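Long-range contact in LbaCas13a H328A (C2c2) (Lachnospiraceae bacterium NK4A179, PDB 5WLH), which binds CRISPR RNA, which it probably also processes, and as a Cas13a-type nuclease probably cleaves RNA matched to that guide: residues Phe591-Ser601 / Lys618-Met627. Residues are numbered along the deposited sequence; the frame is centred on the assembly and turned at random.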
loop_
_atom_site.group_PDB
_atom_site.type_symbol
_atom_site.label_atom_id
_atom_site.label_comp_id
_atom_site.label_asym_id
_atom_site.label_seq_id
_atom_site.Cartn_x
_atom_site.Cartn_y
_atom_site.Cartn_z
ATOM N N PHE A 591 7.176 -22.628 28.997
ATOM C CA PHE A 591 6.207 -21.551 28.832
ATOM C C PHE A 591 6.618 -20.628 27.688
ATOM O O PHE A 591 5.827 -20.372 26.770
ATOM C CB PHE A 591 6.084 -20.776 30.144
ATOM C CG PHE A 591 4.992 -19.742 30.154
ATOM C CD1 PHE A 591 3.931 -19.815 29.271
ATOM C CD2 PHE A 591 5.028 -18.701 31.069
ATOM C CE1 PHE A 591 2.925 -18.861 29.289
ATOM C CE2 PHE A 591 4.022 -17.740 31.098
ATOM C CZ PHE A 591 2.971 -17.823 30.196
ATOM N N LEU A 592 7.864 -20.142 27.722
ATOM C CA LEU A 592 8.394 -19.325 26.629
ATOM C C LEU A 592 8.335 -20.066 25.300
ATOM O O LEU A 592 7.974 -19.488 24.263
ATOM C CB LEU A 592 9.834 -18.920 26.937
ATOM C CG LEU A 592 10.556 -18.151 25.832
ATOM C CD1 LEU A 592 9.794 -16.844 25.613
ATOM C CD2 LEU A 592 12.002 -17.884 26.214
ATOM N N THR A 593 8.683 -21.354 25.315
ATOM C CA THR A 593 8.716 -22.146 24.096
ATOM C C THR A 593 7.321 -22.327 23.521
ATOM O O THR A 593 7.135 -22.314 22.297
ATOM C CB THR A 593 9.374 -23.504 24.383
ATOM O OG1 THR A 593 10.789 -23.324 24.461
ATOM C CG2 THR A 593 9.061 -24.507 23.280
ATOM N N ASP A 594 6.320 -22.472 24.385
ATOM C CA ASP A 594 4.965 -22.633 23.881
ATOM C C ASP A 594 4.462 -21.351 23.224
ATOM O O ASP A 594 3.860 -21.398 22.148
ATOM C CB ASP A 594 4.044 -23.072 25.006
ATOM C CG ASP A 594 3.975 -24.583 25.129
ATOM O OD1 ASP A 594 4.649 -25.294 24.346
ATOM O OD2 ASP A 594 3.239 -25.052 26.001
ATOM N N LEU A 595 4.709 -20.200 23.847
ATOM C CA LEU A 595 4.323 -18.936 23.224
ATOM C C LEU A 595 5.048 -18.724 21.898
ATOM O O LEU A 595 4.443 -18.280 20.912
ATOM C CB LEU A 595 4.615 -17.781 24.178
ATOM C CG LEU A 595 3.764 -17.765 25.446
ATOM C CD1 LEU A 595 4.283 -16.646 26.329
ATOM C CD2 LEU A 595 2.286 -17.571 25.146
ATOM N N LYS A 596 6.349 -19.024 21.865
ATOM C CA LYS A 596 7.112 -18.990 20.625
ATOM C C LYS A 596 6.493 -19.897 19.571
ATOM O O LYS A 596 6.407 -19.524 18.399
ATOM C CB LYS A 596 8.558 -19.411 20.904
ATOM C CG LYS A 596 9.459 -19.465 19.691
ATOM C CD LYS A 596 10.783 -20.153 20.023
ATOM C CE LYS A 596 10.629 -21.662 20.178
ATOM N NZ LYS A 596 10.362 -22.386 18.892
ATOM N N ASP A 597 6.059 -21.098 19.973
ATOM C CA ASP A 597 5.438 -22.029 19.036
ATOM C C ASP A 597 4.097 -21.518 18.519
ATOM O O ASP A 597 3.744 -21.772 17.366
ATOM C CB ASP A 597 5.219 -23.387 19.696
ATOM C CG ASP A 597 6.498 -24.159 19.887
ATOM O OD1 ASP A 597 7.528 -23.769 19.296
ATOM O OD2 ASP A 597 6.467 -25.158 20.644
ATOM N N VAL A 598 3.292 -20.877 19.374
ATOM C CA VAL A 598 2.044 -20.304 18.878
ATOM C C VAL A 598 2.337 -19.305 17.775
ATOM O O VAL A 598 1.732 -19.346 16.698
ATOM C CB VAL A 598 1.243 -19.638 20.007
ATOM C CG1 VAL A 598 -0.023 -19.034 19.408
ATOM C CG2 VAL A 598 0.900 -20.650 21.086
ATOM N N ILE A 599 3.275 -18.393 18.033
ATOM C CA ILE A 599 3.563 -17.336 17.069
ATOM C C ILE A 599 4.109 -17.943 15.791
ATOM O O ILE A 599 3.675 -17.598 14.687
ATOM C CB ILE A 599 4.540 -16.308 17.664
ATOM C CG1 ILE A 599 3.897 -15.584 18.842
ATOM C CG2 ILE A 599 5.011 -15.270 16.596
ATOM C CD1 ILE A 599 4.905 -14.792 19.669
ATOM N N TYR A 600 5.070 -18.867 15.933
ATOM C CA TYR A 600 5.659 -19.515 14.772
ATOM C C TYR A 600 4.592 -20.195 13.922
ATOM O O TYR A 600 4.683 -20.195 12.695
ATOM C CB TYR A 600 6.716 -20.535 15.203
ATOM C CG TYR A 600 7.263 -21.284 14.023
ATOM C CD1 TYR A 600 8.160 -20.676 13.156
ATOM C CD2 TYR A 600 6.839 -22.580 13.743
ATOM C CE1 TYR A 600 8.637 -21.340 12.049
ATOM C CE2 TYR A 600 7.315 -23.259 12.651
ATOM C CZ TYR A 600 8.206 -22.636 11.805
ATOM O OH TYR A 600 8.655 -23.313 10.717
ATOM N N SER A 601 3.578 -20.785 14.558
ATOM C CA SER A 601 2.572 -21.515 13.803
ATOM C C SER A 601 1.777 -20.601 12.887
ATOM O O SER A 601 1.161 -21.085 11.938
ATOM C CB SER A 601 1.626 -22.273 14.734
ATOM O OG SER A 601 0.759 -21.410 15.428
ATOM N N LYS A 618 0.608 -27.731 18.490
ATOM C CA LYS A 618 1.487 -28.593 19.274
ATOM C C LYS A 618 1.725 -28.073 20.683
ATOM O O LYS A 618 2.150 -28.847 21.551
ATOM C CB LYS A 618 2.843 -28.746 18.578
ATOM C CG LYS A 618 3.792 -27.573 18.830
ATOM C CD LYS A 618 4.978 -27.570 17.873
ATOM C CE LYS A 618 6.016 -28.610 18.259
ATOM N NZ LYS A 618 7.073 -28.057 19.153
ATOM N N TRP A 619 1.486 -26.785 20.923
ATOM C CA TRP A 619 1.728 -26.188 22.225
ATOM C C TRP A 619 0.678 -26.660 23.225
ATOM O O TRP A 619 -0.235 -27.433 22.913
ATOM C CB TRP A 619 1.704 -24.661 22.127
ATOM C CG TRP A 619 0.412 -24.140 21.573
ATOM C CD1 TRP A 619 -0.708 -23.794 22.279
ATOM C CD2 TRP A 619 0.104 -23.905 20.195
ATOM N NE1 TRP A 619 -1.700 -23.370 21.421
ATOM C CE2 TRP A 619 -1.226 -23.433 20.137
ATOM C CE3 TRP A 619 0.822 -24.049 19.000
ATOM C CZ2 TRP A 619 -1.848 -23.088 18.935
ATOM C CZ3 TRP A 619 0.195 -23.713 17.806
ATOM C CH2 TRP A 619 -1.127 -23.240 17.784
ATOM N N ASN A 620 0.799 -26.150 24.441
ATOM C CA ASN A 620 -0.146 -26.447 25.510
ATOM C C ASN A 620 -1.398 -25.612 25.280
ATOM O O ASN A 620 -1.519 -24.487 25.768
ATOM C CB ASN A 620 0.482 -26.155 26.864
ATOM C CG ASN A 620 -0.336 -26.692 28.000
ATOM O OD1 ASN A 620 -1.555 -26.816 27.887
ATOM N ND2 ASN A 620 0.327 -27.017 29.110
ATOM N N LYS A 621 -2.348 -26.171 24.527
ATOM C CA LYS A 621 -3.561 -25.424 24.209
ATOM C C LYS A 621 -4.367 -25.129 25.456
ATOM O O LYS A 621 -5.029 -24.091 25.533
ATOM C CB LYS A 621 -4.429 -26.196 23.211
ATOM C CG LYS A 621 -3.738 -26.553 21.904
ATOM C CD LYS A 621 -4.699 -27.336 21.009
ATOM C CE LYS A 621 -5.592 -28.267 21.834
ATOM N NZ LYS A 621 -5.723 -29.614 21.217
ATOM N N GLU A 622 -4.329 -26.025 26.442
ATOM C CA GLU A 622 -5.062 -25.765 27.673
ATOM C C GLU A 622 -4.490 -24.555 28.396
ATOM O O GLU A 622 -5.237 -23.742 28.947
ATOM C CB GLU A 622 -5.035 -27.004 28.573
ATOM C CG GLU A 622 -5.858 -28.168 28.017
ATOM C CD GLU A 622 -5.171 -28.901 26.868
ATOM O OE1 GLU A 622 -3.924 -29.022 26.879
ATOM O OE2 GLU A 622 -5.881 -29.354 25.948
ATOM N N LEU A 623 -3.163 -24.416 28.397
ATOM C CA LEU A 623 -2.549 -23.264 29.046
ATOM C C LEU A 623 -2.954 -21.965 28.352
ATOM O O LEU A 623 -3.453 -21.035 28.996
ATOM C CB LEU A 623 -1.031 -23.428 29.062
ATOM C CG LEU A 623 -0.192 -22.202 29.450
ATOM C CD1 LEU A 623 -0.540 -21.669 30.842
ATOM C CD2 LEU A 623 1.287 -22.535 29.330
ATOM N N ILE A 624 -2.766 -21.897 27.031
ATOM C CA ILE A 624 -3.095 -20.679 26.290
ATOM C C ILE A 624 -4.574 -20.343 26.444
ATOM O O ILE A 624 -4.945 -19.186 26.675
ATOM C CB ILE A 624 -2.696 -20.829 24.807
ATOM C CG1 ILE A 624 -1.221 -21.212 24.676
ATOM C CG2 ILE A 624 -2.983 -19.526 24.040
ATOM C CD1 ILE A 624 -0.255 -20.179 25.245
ATOM N N SER A 625 -5.440 -21.353 26.334
ATOM C CA SER A 625 -6.873 -21.137 26.489
ATOM C C SER A 625 -7.214 -20.629 27.883
ATOM O O SER A 625 -8.072 -19.753 28.038
ATOM C CB SER A 625 -7.628 -22.437 26.199
ATOM O OG SER A 625 -8.963 -22.342 26.666
ATOM N N ALA A 626 -6.568 -21.180 28.912
ATOM C CA ALA A 626 -6.825 -20.708 30.270
ATOM C C ALA A 626 -6.304 -19.296 30.470
ATOM O O ALA A 626 -6.899 -18.515 31.224
ATOM C CB ALA A 626 -6.189 -21.659 31.290
ATOM N N MET A 627 -5.197 -18.951 29.817
ATOM C CA MET A 627 -4.713 -17.576 29.896
ATOM C C MET A 627 -5.673 -16.620 29.210
ATOM O O MET A 627 -5.928 -15.518 29.716
ATOM C CB MET A 627 -3.323 -17.469 29.285
ATOM C CG MET A 627 -2.227 -18.023 30.166
ATOM S SD MET A 627 -0.600 -17.841 29.427
ATOM C CE MET A 627 -0.188 -16.134 29.821
#
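Val-598 meets Trp-619 squarely: its CG2 methyl sits 3.4 Å from the centroid of the indole five-membered ring, 8° off the normal, a textbook CH-pi contact. Trp-619 reaches this position because its CG lies between the backbone N and the carbonyl carbon (chi1 57°), which lays the indole along helix 588-602 towards its C-terminal end, CZ3 standing 3.4 Å from Ser-601 OG. The indole NE1 is bonded elsewhere, to Gln-904 of helix 901-911. With an alanine here, the Val-598 methyl would probably lose the face it rests on, leaving a gap beside Val-598 and Ser-601 and Gln-904 OE1 without its indole N-H.

The tight packing continues away from the indole. Leu-595 CD2 touches Ile-624 CD1 at 3.6 Å, and beyond them Leu-623 CD2 touches Phe-591 CD1, their side chains crossing at about a right angle. Met-627 comes in at the edge of the Phe-591 ring, its SD 4.7 Å from the ring centroid, a Met-aromatic contact, with CE against CZ near the ring plane. Two helix axes crossing nearly at right angles (85°) are thus joined by one apolar seam. Helix 588-602 leads directly into an Arg-x4-His sequence, the signature of HEPN nucleases, so the pair is consistent with a piece of the HEPN1 fold.

The polar bonds across the contact are looser. The backbone N of Asn-620 gives a weak bond to Asp-594 OD2 (3.1 Å), while its own OD1 N-caps helix 621-632 by accepting from Leu-623 N at 2.9 Å, the donor lying above the amide plane. Asp-597 OD2 makes a weak salt bridge (3.3 Å) to NZ of solvent-exposed Lys-618, whose chain, bent only near its end, reaches across to it; buried Lys-596 holds OD1 and also bonds to the Leu-530 carbonyl.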